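Local structure of fatty acid-binding protein TM_1468 (Thermotoga maritima, 1VPV) at residues K32-S37 / E93-V98; S113-S118 / V125-T130; P140-R145 / V268-I273; P214-R219 / L228-R233. The protein binds long-chain fatty acids such as palmitate and may serve in lipid transport or fatty acid metabolism. All coordinates share one frame; numbering follows the deposited sequence.

Contacts 1, 2 and 4 lie near the surface, while contact 3 is partly buried, where helix 138-149 meets strand 267-275. Contacts 1 and 2 belong to the sheet that holds strands 35-43, 97-102 and 125-129, and they meet where Val98 O approaches Tyr126 N at 2.9 Å. Contacts 3 and 4 reach the other sheet at its two outermost strands, 267-275 and 211-219. Arg145 of contact 3 also reaches back to the carbonyls of Tyr33 and Asp34 in contact 1. The chemistry differs: one tyrosine–carboxylate bond in contact 1, aliphatic packing in contact 2, a hydrated salt bridge in contact 3, a lysine over a tyrosine ring in contact 4.

Contact 1: residues K32-S37 / E93-V98; sequences KYDIDS and EDYDVV
Two loops that lead into strands 35-43 and 97-102 approach each other through Asp34 and Tyr95, Asp34 with positive phi (48°) just ahead of its strand, Tyr95 with its N bonded to Tyr90 O in the Schellman motif that ends helix 80-92 with Asp94 as C-prime residue. Their side chains come from opposite directions and meet by a single polar contact. Tyr95 OH donates to Asp34 OD2, modelled at a very short 2.4 Å, a length not to be pressed at this resolution. The carboxylate oxygen sits at the hydroxyl edge of the ring, near its plane, and the two flat groups are turned 39° from each other. Asp34 CG stands anti to the backbone N (chi1 -168°), which points the carboxylate at the phenol oxygen. Its other oxygen, OD1, forms a salt bridge with Lys16 of strand 15-20, and the Tyr95 side chain also packs on Lys16. The carboxylate thus has a separate partner for each oxygen, and the lysine would probably favour its charged form. Strand 15-20 pairs in parallel with both 35-43 and 97-102, so the bond spans the entry ends of two strands flanking a shared neighbour, in the parallel part of the DegV sheet.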
loop_
_atom_site.group_PDB
_atom_site.type_symbol
_atom_site.label_atom_id
_atom_site.label_comp_id
_atom_site.label_asym_id
_atom_site.label_seq_id
_atom_site.Cartn_x
_atom_site.Cartn_y
_atom_site.Cartn_z
ATOM N N LYS A 32 12.793 10.146 -6.332
ATOM C CA LYS A 32 12.543 10.248 -7.747
ATOM C C LYS A 32 11.208 10.982 -8.051
ATOM O O LYS A 32 11.149 11.773 -8.991
ATOM C CB LYS A 32 12.560 8.832 -8.332
ATOM C CG LYS A 32 12.253 8.693 -9.813
ATOM C CD LYS A 32 12.646 7.275 -10.281
ATOM C CE LYS A 32 11.778 6.750 -11.428
ATOM N NZ LYS A 32 11.768 7.648 -12.609
ATOM N N TYR A 33 10.158 10.712 -7.267
ATOM C CA TYR A 33 8.871 11.395 -7.416
ATOM C C TYR A 33 8.562 12.361 -6.258
ATOM O O TYR A 33 7.413 12.845 -6.139
ATOM C CB TYR A 33 7.723 10.373 -7.580
ATOM C CG TYR A 33 7.890 9.523 -8.805
ATOM C CD1 TYR A 33 7.842 10.091 -10.083
ATOM C CD2 TYR A 33 8.141 8.169 -8.706
ATOM C CE1 TYR A 33 8.010 9.303 -11.226
ATOM C CE2 TYR A 33 8.325 7.389 -9.834
ATOM C CZ TYR A 33 8.250 7.954 -11.086
ATOM O OH TYR A 33 8.421 7.158 -12.195
ATOM N N ASP A 34 9.578 12.667 -5.443
ATOM C CA ASP A 34 9.424 13.566 -4.273
ATOM C C ASP A 34 8.184 13.171 -3.402
ATOM O O ASP A 34 7.234 13.947 -3.183
ATOM C CB ASP A 34 9.404 15.038 -4.715
ATOM C CG ASP A 34 9.540 16.011 -3.525
ATOM O OD1 ASP A 34 9.949 15.542 -2.440
ATOM O OD2 ASP A 34 9.260 17.230 -3.664
ATOM N N ILE A 35 8.201 11.916 -2.967
ATOM C CA ILE A 35 7.176 11.368 -2.128
ATOM C C ILE A 35 7.832 11.037 -0.767
ATOM O O ILE A 35 8.857 10.377 -0.713
ATOM C CB ILE A 35 6.588 10.093 -2.735
ATOM C CG1 ILE A 35 5.873 10.382 -4.056
ATOM C CG2 ILE A 35 5.643 9.399 -1.748
ATOM C CD1 ILE A 35 5.558 9.133 -4.842
ATOM N N ASP A 36 7.205 11.502 0.310
ATOM C CA ASP A 36 7.630 11.247 1.661
ATOM C C ASP A 36 6.685 10.227 2.266
ATOM O O ASP A 36 5.535 10.092 1.823
ATOM C CB ASP A 36 7.530 12.554 2.442
ATOM C CG ASP A 36 8.382 12.578 3.712
ATOM O OD1 ASP A 36 9.072 11.579 4.030
ATOM O OD2 ASP A 36 8.333 13.630 4.395
ATOM N N SER A 37 7.170 9.542 3.295
ATOM C CA SER A 37 6.423 8.525 4.008
ATOM C C SER A 37 6.270 8.913 5.494
ATOM O O SER A 37 7.260 9.188 6.163
ATOM C CB SER A 37 7.155 7.178 3.891
ATOM O OG SER A 37 6.301 6.126 4.291
ATOM N N GLU A 93 9.930 24.554 4.027
ATOM C CA GLU A 93 10.732 24.230 2.836
ATOM C C GLU A 93 10.159 24.791 1.521
ATOM O O GLU A 93 10.598 24.393 0.445
ATOM C CB GLU A 93 10.895 22.718 2.668
ATOM C CG GLU A 93 11.666 21.987 3.757
ATOM C CD GLU A 93 11.583 20.499 3.577
ATOM O OE1 GLU A 93 10.864 20.053 2.647
ATOM O OE2 GLU A 93 12.223 19.757 4.361
ATOM N N ASP A 94 9.183 25.685 1.612
ATOM C CA ASP A 94 8.663 26.477 0.458
ATOM C C ASP A 94 7.782 25.678 -0.526
ATOM O O ASP A 94 7.599 26.060 -1.663
ATOM C CB ASP A 94 9.811 27.235 -0.285
ATOM C CG ASP A 94 9.316 28.401 -1.138
ATOM O OD1 ASP A 94 8.459 29.175 -0.671
ATOM O OD2 ASP A 94 9.808 28.576 -2.277
ATOM N N TYR A 95 7.226 24.568 -0.092
ATOM C CA TYR A 95 6.151 23.957 -0.878
ATOM C C TYR A 95 4.907 24.860 -0.838
ATOM O O TYR A 95 4.713 25.611 0.103
ATOM C CB TYR A 95 5.876 22.558 -0.400
ATOM C CG TYR A 95 6.950 21.561 -0.809
ATOM C CD1 TYR A 95 6.933 20.973 -2.092
ATOM C CD2 TYR A 95 7.974 21.198 0.066
ATOM C CE1 TYR A 95 7.902 20.039 -2.484
ATOM C CE2 TYR A 95 8.957 20.251 -0.316
ATOM C CZ TYR A 95 8.907 19.683 -1.584
ATOM O OH TYR A 95 9.846 18.770 -1.960
ATOM N N ASP A 96 4.132 24.853 -1.918
ATOM C CA ASP A 96 2.888 25.640 -1.971
ATOM C C ASP A 96 1.693 24.795 -1.590
ATOM O O ASP A 96 0.735 25.333 -1.098
ATOM C CB ASP A 96 2.642 26.253 -3.345
ATOM C CG ASP A 96 3.855 26.968 -3.898
ATOM O OD1 ASP A 96 4.247 28.033 -3.372
ATOM O OD2 ASP A 96 4.409 26.443 -4.883
ATOM N N VAL A 97 1.772 23.482 -1.793
ATOM C CA VAL A 97 0.639 22.564 -1.600
ATOM C C VAL A 97 1.169 21.194 -1.113
ATOM O O VAL A 97 2.238 20.743 -1.541
ATOM C CB VAL A 97 -0.153 22.335 -2.926
ATOM C CG1 VAL A 97 -1.273 21.308 -2.735
ATOM C CG2 VAL A 97 -0.743 23.616 -3.469
ATOM N N VAL A 98 0.440 20.558 -0.192
ATOM C CA VAL A 98 0.714 19.165 0.176
ATOM C C VAL A 98 -0.444 18.294 -0.297
ATOM O O VAL A 98 -1.609 18.607 -0.050
ATOM C CB VAL A 98 0.838 18.962 1.671
ATOM C CG1 VAL A 98 1.237 17.530 1.945
ATOM C CG2 VAL A 98 1.852 19.913 2.271
#

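Contact 2: residues S113-S118 / V125-T130; sequences SAVLAS and VYVVDT
Val115 lays its CG2 methyl against Val127, 3.9 Å from Val127 CB and almost as near to the CG2 methyl, the two side chains crossing at a slant. Val115 CG2 is the branch anti to the carbonyl carbon, and from there it drops onto the strand, whereas CG1 lies anti to the backbone N. From the preceding residue, Ala114 CB touches Val127 CG1 at 3.9 Å. Val127 therefore stands under two consecutive helix residues, its CG1 meeting Ala114 and its CG2 meeting Val115. The helix runs nearly antiparallel to strand 125-129, at 164° and 8.6 Å between axes, as expected for the returning helix of a beta-alpha-beta crossover: strand 97-102, helix 110-118 and strand 125-129 form this unit, the two strands lying parallel and adjacent. An alanine in place of Val127 would remove both methyls and would probably leave Ala114 and Val115 with a gap beneath them. Near the helix end, Ser118 CB rests on Val125 CB at 3.8 Å. The Ser118 hydroxyl turns back instead to the helix, donating to Val115 O in a bond modelled very short, whose length is doubtful, with OG placed between the backbone N and the carbonyl carbon (chi1 71°). Phe83 of helix 80-92 packs on Ala114 from outside these segments, and Tyr87 OH bonds to Ala114 O. The Ala114 side chain lies about 10 Å from that of Ser108, which binds hexadecanoate.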
loop_
_atom_site.group_PDB
_atom_site.type_symbol
_atom_site.label_atom_id
_atom_site.label_comp_id
_atom_site.label_asym_id
_atom_site.label_seq_id
_atom_site.Cartn_x
_atom_site.Cartn_y
_atom_site.Cartn_z
ATOM N N SER A 113 -6.845 11.523 10.894
ATOM C CA SER A 113 -5.773 12.325 11.478
ATOM C C SER A 113 -5.258 13.373 10.494
ATOM O O SER A 113 -5.118 14.568 10.830
ATOM C CB SER A 113 -4.611 11.450 11.907
ATOM O OG SER A 113 -4.874 10.826 13.118
ATOM N N ALA A 114 -5.012 12.905 9.279
ATOM C CA ALA A 114 -4.462 13.733 8.216
ATOM C C ALA A 114 -5.376 14.893 7.913
ATOM O O ALA A 114 -4.902 16.008 7.705
ATOM C CB ALA A 114 -4.236 12.901 6.949
ATOM N N VAL A 115 -6.682 14.634 7.903
ATOM C CA VAL A 115 -7.680 15.660 7.589
ATOM C C VAL A 115 -7.782 16.641 8.712
ATOM O O VAL A 115 -7.893 17.840 8.469
ATOM C CB VAL A 115 -9.099 15.074 7.272
ATOM C CG1 VAL A 115 -10.158 16.174 7.203
ATOM C CG2 VAL A 115 -9.079 14.352 5.966
ATOM N N LEU A 116 -7.755 16.138 9.944
ATOM C CA LEU A 116 -7.841 17.032 11.099
ATOM C C LEU A 116 -6.604 17.924 11.117
ATOM O O LEU A 116 -6.699 19.128 11.389
ATOM C CB LEU A 116 -7.999 16.258 12.410
ATOM C CG LEU A 116 -9.329 15.501 12.594
ATOM C CD1 LEU A 116 -9.285 14.561 13.804
ATOM C CD2 LEU A 116 -10.476 16.457 12.737
ATOM N N ALA A 117 -5.446 17.336 10.787
ATOM C CA ALA A 117 -4.195 18.098 10.823
ATOM C C ALA A 117 -4.256 19.221 9.782
ATOM O O ALA A 117 -3.749 20.301 10.029
ATOM C CB ALA A 117 -3.024 17.205 10.602
ATOM N N SER A 118 -4.928 18.973 8.649
ATOM C CA SER A 118 -5.021 19.982 7.562
ATOM C C SER A 118 -5.740 21.266 7.976
ATOM O O SER A 118 -5.530 22.325 7.370
ATOM C CB SER A 118 -5.748 19.425 6.342
ATOM O OG SER A 118 -7.140 19.270 6.605
ATOM N N VAL A 125 -3.676 21.675 2.123
ATOM C CA VAL A 125 -3.384 20.249 2.171
ATOM C C VAL A 125 -4.598 19.554 1.646
ATOM O O VAL A 125 -5.690 19.753 2.144
ATOM C CB VAL A 125 -3.124 19.783 3.603
ATOM C CG1 VAL A 125 -2.967 18.259 3.668
ATOM C CG2 VAL A 125 -1.888 20.493 4.192
ATOM N N TYR A 126 -4.417 18.753 0.614
ATOM C CA TYR A 126 -5.502 17.980 0.043
ATOM C C TYR A 126 -5.310 16.516 0.399
ATOM O O TYR A 126 -4.287 15.934 0.087
ATOM C CB TYR A 126 -5.498 18.171 -1.450
ATOM C CG TYR A 126 -5.837 19.577 -1.846
ATOM C CD1 TYR A 126 -7.149 19.957 -2.082
ATOM C CD2 TYR A 126 -4.843 20.530 -2.015
ATOM C CE1 TYR A 126 -7.460 21.258 -2.469
ATOM C CE2 TYR A 126 -5.143 21.820 -2.396
ATOM C CZ TYR A 126 -6.451 22.181 -2.614
ATOM O OH TYR A 126 -6.752 23.480 -2.970
ATOM N N VAL A 127 -6.293 15.929 1.066
ATOM C CA VAL A 127 -6.163 14.577 1.545
ATOM C C VAL A 127 -7.053 13.653 0.758
ATOM O O VAL A 127 -8.242 13.858 0.715
ATOM C CB VAL A 127 -6.552 14.448 3.019
ATOM C CG1 VAL A 127 -6.101 13.053 3.542
ATOM C CG2 VAL A 127 -5.929 15.554 3.846
ATOM N N VAL A 128 -6.454 12.640 0.144
ATOM C CA VAL A 128 -7.181 11.670 -0.658
ATOM C C VAL A 128 -7.243 10.328 0.053
ATOM O O VAL A 128 -6.183 9.730 0.400
ATOM C CB VAL A 128 -6.525 11.480 -2.035
ATOM C CG1 VAL A 128 -7.270 10.426 -2.857
ATOM C CG2 VAL A 128 -6.543 12.781 -2.770
ATOM N N ASP A 129 -8.482 9.900 0.311
ATOM C CA ASP A 129 -8.813 8.553 0.798
ATOM C C ASP A 129 -8.693 7.566 -0.365
ATOM O O ASP A 129 -9.642 7.393 -1.104
ATOM C CB ASP A 129 -10.256 8.498 1.364
ATOM C CG ASP A 129 -10.594 7.117 2.023
ATOM O OD1 ASP A 129 -9.719 6.220 2.020
ATOM O OD2 ASP A 129 -11.720 6.919 2.564
ATOM N N THR A 130 -7.559 6.883 -0.500
ATOM C CA THR A 130 -7.349 6.009 -1.641
ATOM C C THR A 130 -8.238 4.773 -1.659
ATOM O O THR A 130 -8.309 4.118 -2.688
ATOM C CB THR A 130 -5.923 5.445 -1.692
ATOM O OG1 THR A 130 -5.689 4.694 -0.508
ATOM C CG2 THR A 130 -4.920 6.540 -1.806
#

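Contact 3: residues P140-R145 / V268-I273; sequences PARVAR and VVDEII
The guanidinium of Arg142 receives Asp270 at its edge: Asp270 OD2 lies in the guanidinium plane, while the NH1 of Arg142 approaches that oxygen from above the carboxylate plane, 67° out of it. The two flat groups are almost perpendicular, 79° apart, and the salt bridge is made by one nitrogen and one oxygen and not by a paired, coplanar fork. Arg142 NH1 donates to Asp270 OD2 at 3.3 Å. Water 1 ties the same two groups together by a second route, accepting from Arg142 NH2 at 3.2 Å and donating to Asp270 OD2 at 2.8 Å. OD2 is thereby gripped twice, directly and through the water. Arg142 bridges a wide separation, for the CA atoms of Arg142 and Asp270 are 12.0 Å apart; its chain runs out with CG anti to the backbone N and bends at chi3 (59°), which carries the guanidinium to the carboxylate. A leucine here would lose the guanidinium, and Asp270 would probably be left without its charged mate and the water without one of its anchors. Arg243 brings a like charge close to Arg142 NH2, with Glu294 as a long, weak ion pair; the acids would probably ease that crowding of positive charge. The Tyr33 side chain, by its hydroxyl, packs on the Arg142 chain. Helix 138-149 thus reaches strand 267-275, one of the two outermost in its sheet and parallel to strand 241-248, while helix 154-166 packs on the helix at Pro140, Val143 and Ala144 and helix 252-263 packs on the strand at Val268, Glu271 and Ile273.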
loop_
_atom_site.group_PDB
_atom_site.type_symbol
_atom_site.label_atom_id
_atom_site.label_comp_id
_atom_site.label_asym_id
_atom_site.label_seq_id
_atom_site.Cartn_x
_atom_site.Cartn_y
_atom_site.Cartn_z
ATOM N N PRO A 140 -1.258 5.537 -7.646
ATOM C CA PRO A 140 -1.831 6.898 -7.796
ATOM C C PRO A 140 -0.921 8.078 -7.411
ATOM O O PRO A 140 -1.136 9.185 -7.900
ATOM C CB PRO A 140 -3.086 6.862 -6.917
ATOM C CG PRO A 140 -2.943 5.682 -6.041
ATOM C CD PRO A 140 -2.072 4.697 -6.761
ATOM N N ALA A 141 0.081 7.854 -6.572
ATOM C CA ALA A 141 1.048 8.912 -6.240
ATOM C C ALA A 141 1.976 9.223 -7.379
ATOM O O ALA A 141 2.263 10.398 -7.650
ATOM C CB ALA A 141 1.865 8.537 -5.036
ATOM N N ARG A 142 2.517 8.179 -7.997
ATOM C CA ARG A 142 3.320 8.339 -9.204
ATOM C C ARG A 142 2.546 9.103 -10.256
ATOM O O ARG A 142 3.068 10.051 -10.854
ATOM C CB ARG A 142 3.741 7.017 -9.783
ATOM C CG ARG A 142 4.506 7.157 -11.106
ATOM C CD ARG A 142 5.268 5.908 -11.468
ATOM N NE ARG A 142 4.348 4.773 -11.573
ATOM C CZ ARG A 142 4.724 3.525 -11.850
ATOM N NH1 ARG A 142 5.993 3.233 -12.094
ATOM N NH2 ARG A 142 3.814 2.561 -11.908
ATOM N N VAL A 143 1.311 8.684 -10.474
ATOM C CA VAL A 143 0.478 9.268 -11.520
ATOM C C VAL A 143 0.228 10.728 -11.220
ATOM O O VAL A 143 0.288 11.536 -12.104
ATOM C CB VAL A 143 -0.877 8.518 -11.664
ATOM C CG1 VAL A 143 -1.805 9.272 -12.558
ATOM C CG2 VAL A 143 -0.647 7.088 -12.229
ATOM N N ALA A 144 -0.044 11.060 -9.961
ATOM C CA ALA A 144 -0.202 12.445 -9.578
ATOM C C ALA A 144 1.049 13.237 -9.883
ATOM O O ALA A 144 0.975 14.407 -10.301
ATOM C CB ALA A 144 -0.514 12.558 -8.119
ATOM N N ARG A 145 2.209 12.626 -9.676
ATOM C CA ARG A 145 3.459 13.367 -9.916
ATOM C C ARG A 145 3.616 13.645 -11.398
ATOM O O ARG A 145 3.916 14.771 -11.814
ATOM C CB ARG A 145 4.685 12.590 -9.407
ATOM C CG ARG A 145 6.011 13.307 -9.667
ATOM C CD ARG A 145 6.021 14.764 -9.080
ATOM N NE ARG A 145 6.166 14.740 -7.618
ATOM C CZ ARG A 145 5.877 15.747 -6.795
ATOM N NH1 ARG A 145 5.404 16.890 -7.243
ATOM N NH2 ARG A 145 6.054 15.598 -5.499
ATOM N N VAL A 268 3.135 -5.838 -19.205
ATOM C CA VAL A 268 3.640 -5.058 -18.072
ATOM C C VAL A 268 4.643 -4.005 -18.591
ATOM O O VAL A 268 5.776 -4.333 -18.947
ATOM C CB VAL A 268 4.330 -5.927 -17.010
ATOM C CG1 VAL A 268 4.518 -5.135 -15.759
ATOM C CG2 VAL A 268 3.535 -7.158 -16.688
ATOM N N VAL A 269 4.226 -2.750 -18.666
ATOM C CA VAL A 269 5.144 -1.707 -19.119
ATOM C C VAL A 269 6.117 -1.209 -18.026
ATOM O O VAL A 269 7.128 -0.631 -18.344
ATOM C CB VAL A 269 4.414 -0.520 -19.863
ATOM C CG1 VAL A 269 3.690 -1.042 -21.103
ATOM C CG2 VAL A 269 3.445 0.199 -18.987
ATOM N N ASP A 270 5.847 -1.451 -16.751
ATOM C CA ASP A 270 6.812 -1.101 -15.714
ATOM C C ASP A 270 6.530 -1.949 -14.501
ATOM O O ASP A 270 5.373 -2.241 -14.199
ATOM C CB ASP A 270 6.718 0.392 -15.325
ATOM C CG ASP A 270 7.910 0.869 -14.460
ATOM O OD1 ASP A 270 8.897 1.340 -15.035
ATOM O OD2 ASP A 270 7.864 0.817 -13.208
ATOM N N GLU A 271 7.591 -2.351 -13.812
ATOM C CA GLU A 271 7.443 -3.059 -12.575
ATOM C C GLU A 271 8.568 -2.775 -11.615
ATOM O O GLU A 271 9.692 -2.524 -12.012
ATOM C CB GLU A 271 7.341 -4.565 -12.819
ATOM C CG GLU A 271 8.563 -5.187 -13.402
ATOM C CD GLU A 271 8.710 -6.674 -13.048
ATOM O OE1 GLU A 271 7.817 -7.231 -12.372
ATOM O OE2 GLU A 271 9.719 -7.294 -13.459
ATOM N N ILE A 272 8.248 -2.836 -10.339
ATOM C CA ILE A 272 9.270 -2.725 -9.319
ATOM C C ILE A 272 8.781 -3.546 -8.110
ATOM O O ILE A 272 7.593 -3.788 -7.972
ATOM C CB ILE A 272 9.529 -1.246 -8.972
ATOM C CG1 ILE A 272 10.653 -1.124 -7.976
ATOM C CG2 ILE A 272 8.249 -0.564 -8.427
ATOM C CD1 ILE A 272 11.234 0.261 -7.912
ATOM N N ILE A 273 9.712 -4.007 -7.289
ATOM C CA ILE A 273 9.398 -4.773 -6.103
ATOM C C ILE A 273 9.575 -3.876 -4.877
ATOM O O ILE A 273 10.548 -3.139 -4.785
ATOM C CB ILE A 273 10.305 -6.034 -6.014
ATOM C CG1 ILE A 273 9.849 -7.056 -7.068
ATOM C CG2 ILE A 273 10.237 -6.680 -4.629
ATOM C CD1 ILE A 273 10.830 -8.185 -7.281
HETATM O O HOH W 1 5.610 -0.094 -11.751
#

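Contact 4: residues P214-R219 / L228-R233; sequences PYRKVR and LIEKLR
Lys231 lies across one face of the Tyr215 ring. Lys231 CE stands 3.7 Å from the Tyr215 ring centroid and 11° off the normal, a CH-pi contact, and NZ lies further out, 4.8 Å from the same centroid, as a cation-pi partner. Bends at chi2 and chi3 fold the lysine back over the ring, and Lys231 CB reaches Tyr215 OH at 3.2 Å. Tyr215 OH also lies 3.7 Å from Leu228 CD2 and is bonded to Ala227 O; Lys231 NZ has its own salt bridge to Glu234. Strand 214-219 and helix 228-232 run at 148° to each other, with axes 10.1 Å apart, the helix turning back over the edge strand that precedes it. Tyr215 and Arg216 form a classic beta bulge opposite Cys204 of the adjoining strand, and both side chains point toward the helix. Arg216 extends to Glu230: Arg216 NH1 and Glu230 OE2 form a long salt bridge of 3.6 Å, the guanidinium and carboxylate planes 79° apart. Water 2 joins the pair more loosely, donating to Glu230 OE1 and weakly accepting from Arg216 NH2. Ile173 of strand 170-176 packs on both Tyr215 and Leu228, and His206 meets the tyrosine ring with planes at about 90°.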
loop_
_atom_site.group_PDB
_atom_site.type_symbol
_atom_site.label_atom_id
_atom_site.label_comp_id
_atom_site.label_asym_id
_atom_site.label_seq_id
_atom_site.Cartn_x
_atom_site.Cartn_y
_atom_site.Cartn_z
ATOM N N PRO A 214 -11.467 -11.704 1.599
ATOM C CA PRO A 214 -10.926 -13.016 1.203
ATOM C C PRO A 214 -11.844 -13.556 0.144
ATOM O O PRO A 214 -13.054 -13.463 0.300
ATOM C CB PRO A 214 -11.036 -13.889 2.467
ATOM C CG PRO A 214 -11.597 -13.025 3.554
ATOM C CD PRO A 214 -12.086 -11.711 2.935
ATOM N N TYR A 215 -11.306 -14.083 -0.939
ATOM C CA TYR A 215 -12.193 -14.610 -1.985
ATOM C C TYR A 215 -11.876 -16.064 -2.409
ATOM O O TYR A 215 -12.682 -16.692 -3.093
ATOM C CB TYR A 215 -12.184 -13.642 -3.175
ATOM C CG TYR A 215 -10.897 -13.625 -3.919
ATOM C CD1 TYR A 215 -9.874 -12.770 -3.557
ATOM C CD2 TYR A 215 -10.683 -14.504 -4.983
ATOM C CE1 TYR A 215 -8.676 -12.761 -4.242
ATOM C CE2 TYR A 215 -9.490 -14.524 -5.654
ATOM C CZ TYR A 215 -8.497 -13.652 -5.301
ATOM O OH TYR A 215 -7.312 -13.649 -6.015
ATOM N N ARG A 216 -10.733 -16.607 -1.989
ATOM C CA ARG A 216 -10.366 -17.978 -2.342
ATOM C C ARG A 216 -9.374 -18.579 -1.357
ATOM O O ARG A 216 -8.504 -17.887 -0.838
ATOM C CB ARG A 216 -9.754 -18.012 -3.742
ATOM C CG ARG A 216 -10.122 -19.219 -4.528
ATOM C CD ARG A 216 -9.866 -18.992 -5.974
ATOM N NE ARG A 216 -9.824 -20.242 -6.719
ATOM C CZ ARG A 216 -9.384 -20.365 -7.973
ATOM N NH1 ARG A 216 -8.935 -19.306 -8.635
ATOM N NH2 ARG A 216 -9.392 -21.564 -8.566
ATOM N N LYS A 217 -9.546 -19.859 -1.081
ATOM C CA LYS A 217 -8.577 -20.653 -0.338
ATOM C C LYS A 217 -8.072 -21.650 -1.331
ATOM O O LYS A 217 -8.854 -22.324 -1.982
ATOM C CB LYS A 217 -9.211 -21.441 0.807
ATOM C CG LYS A 217 -10.007 -20.603 1.788
ATOM C CD LYS A 217 -11.039 -21.450 2.609
ATOM C CE LYS A 217 -10.402 -21.994 3.892
ATOM N NZ LYS A 217 -11.411 -22.558 4.843
ATOM N N VAL A 218 -6.768 -21.757 -1.461
ATOM C CA VAL A 218 -6.189 -22.779 -2.313
ATOM C C VAL A 218 -5.015 -23.415 -1.543
ATOM O O VAL A 218 -4.699 -22.999 -0.396
ATOM C CB VAL A 218 -5.695 -22.166 -3.619
ATOM C CG1 VAL A 218 -6.797 -21.389 -4.316
ATOM C CG2 VAL A 218 -4.507 -21.254 -3.351
ATOM N N ARG A 219 -4.337 -24.364 -2.182
ATOM C CA ARG A 219 -3.145 -24.938 -1.584
ATOM C C ARG A 219 -1.887 -24.716 -2.426
ATOM O O ARG A 219 -1.836 -25.046 -3.643
ATOM C CB ARG A 219 -3.352 -26.420 -1.328
ATOM C CG ARG A 219 -4.324 -26.723 -0.195
ATOM C CD ARG A 219 -4.571 -28.222 -0.073
ATOM N NE ARG A 219 -3.665 -28.828 0.874
ATOM C CZ ARG A 219 -3.224 -30.076 0.795
ATOM N NH1 ARG A 219 -3.613 -30.861 -0.203
ATOM N NH2 ARG A 219 -2.376 -30.539 1.712
ATOM N N LEU A 228 -4.602 -15.160 -7.936
ATOM C CA LEU A 228 -4.484 -13.683 -7.845
ATOM C C LEU A 228 -4.692 -13.068 -9.211
ATOM O O LEU A 228 -5.300 -12.005 -9.351
ATOM C CB LEU A 228 -3.101 -13.247 -7.310
ATOM C CG LEU A 228 -2.632 -13.572 -5.883
ATOM C CD1 LEU A 228 -1.638 -12.485 -5.357
ATOM C CD2 LEU A 228 -3.799 -13.683 -4.977
ATOM N N ILE A 229 -4.143 -13.761 -10.208
ATOM C CA ILE A 229 -4.185 -13.334 -11.568
ATOM C C ILE A 229 -5.582 -13.565 -12.128
ATOM O O ILE A 229 -6.056 -12.743 -12.896
ATOM C CB ILE A 229 -3.094 -14.040 -12.419
ATOM C CG1 ILE A 229 -1.712 -13.528 -11.993
ATOM C CG2 ILE A 229 -3.307 -13.786 -13.925
ATOM C CD1 ILE A 229 -0.563 -14.353 -12.511
ATOM N N GLU A 230 -6.237 -14.654 -11.733
ATOM C CA GLU A 230 -7.629 -14.878 -12.165
ATOM C C GLU A 230 -8.570 -13.815 -11.586
ATOM O O GLU A 230 -9.491 -13.388 -12.264
ATOM C CB GLU A 230 -8.127 -16.305 -11.861
ATOM C CG GLU A 230 -7.351 -17.371 -12.611
ATOM C CD GLU A 230 -7.904 -18.785 -12.448
ATOM O OE1 GLU A 230 -9.002 -19.070 -12.995
ATOM O OE2 GLU A 230 -7.220 -19.630 -11.810
ATOM N N LYS A 231 -8.326 -13.361 -10.366
ATOM C CA LYS A 231 -9.131 -12.281 -9.808
ATOM C C LYS A 231 -8.970 -10.982 -10.602
ATOM O O LYS A 231 -9.955 -10.338 -10.950
ATOM C CB LYS A 231 -8.809 -12.059 -8.326
ATOM C CG LYS A 231 -9.333 -10.734 -7.733
ATOM C CD LYS A 231 -10.863 -10.537 -7.855
ATOM C CE LYS A 231 -11.635 -11.353 -6.828
ATOM N NZ LYS A 231 -13.108 -11.409 -7.092
ATOM N N LEU A 232 -7.735 -10.602 -10.895
ATOM C CA LEU A 232 -7.474 -9.454 -11.760
ATOM C C LEU A 232 -8.193 -9.579 -13.105
ATOM O O LEU A 232 -8.697 -8.594 -13.654
ATOM C CB LEU A 232 -5.976 -9.320 -11.998
ATOM C CG LEU A 232 -5.532 -8.307 -13.052
ATOM C CD1 LEU A 232 -5.800 -6.901 -12.551
ATOM C CD2 LEU A 232 -4.066 -8.470 -13.380
ATOM N N ARG A 233 -8.239 -10.803 -13.636
ATOM C CA ARG A 233 -8.783 -11.056 -14.938
ATOM C C ARG A 233 -10.317 -10.916 -14.963
ATOM O O ARG A 233 -10.925 -10.893 -16.024
ATOM C CB ARG A 233 -8.371 -12.451 -15.394
ATOM C CG ARG A 233 -8.508 -12.670 -16.884
ATOM C CD ARG A 233 -8.236 -14.119 -17.286
ATOM N NE ARG A 233 -7.107 -14.699 -16.557
ATOM C CZ ARG A 233 -6.916 -16.008 -16.376
ATOM N NH1 ARG A 233 -7.762 -16.903 -16.899
ATOM N NH2 ARG A 233 -5.862 -16.430 -15.673
HETATM O O HOH W 2 -10.128 -21.677 -11.626
#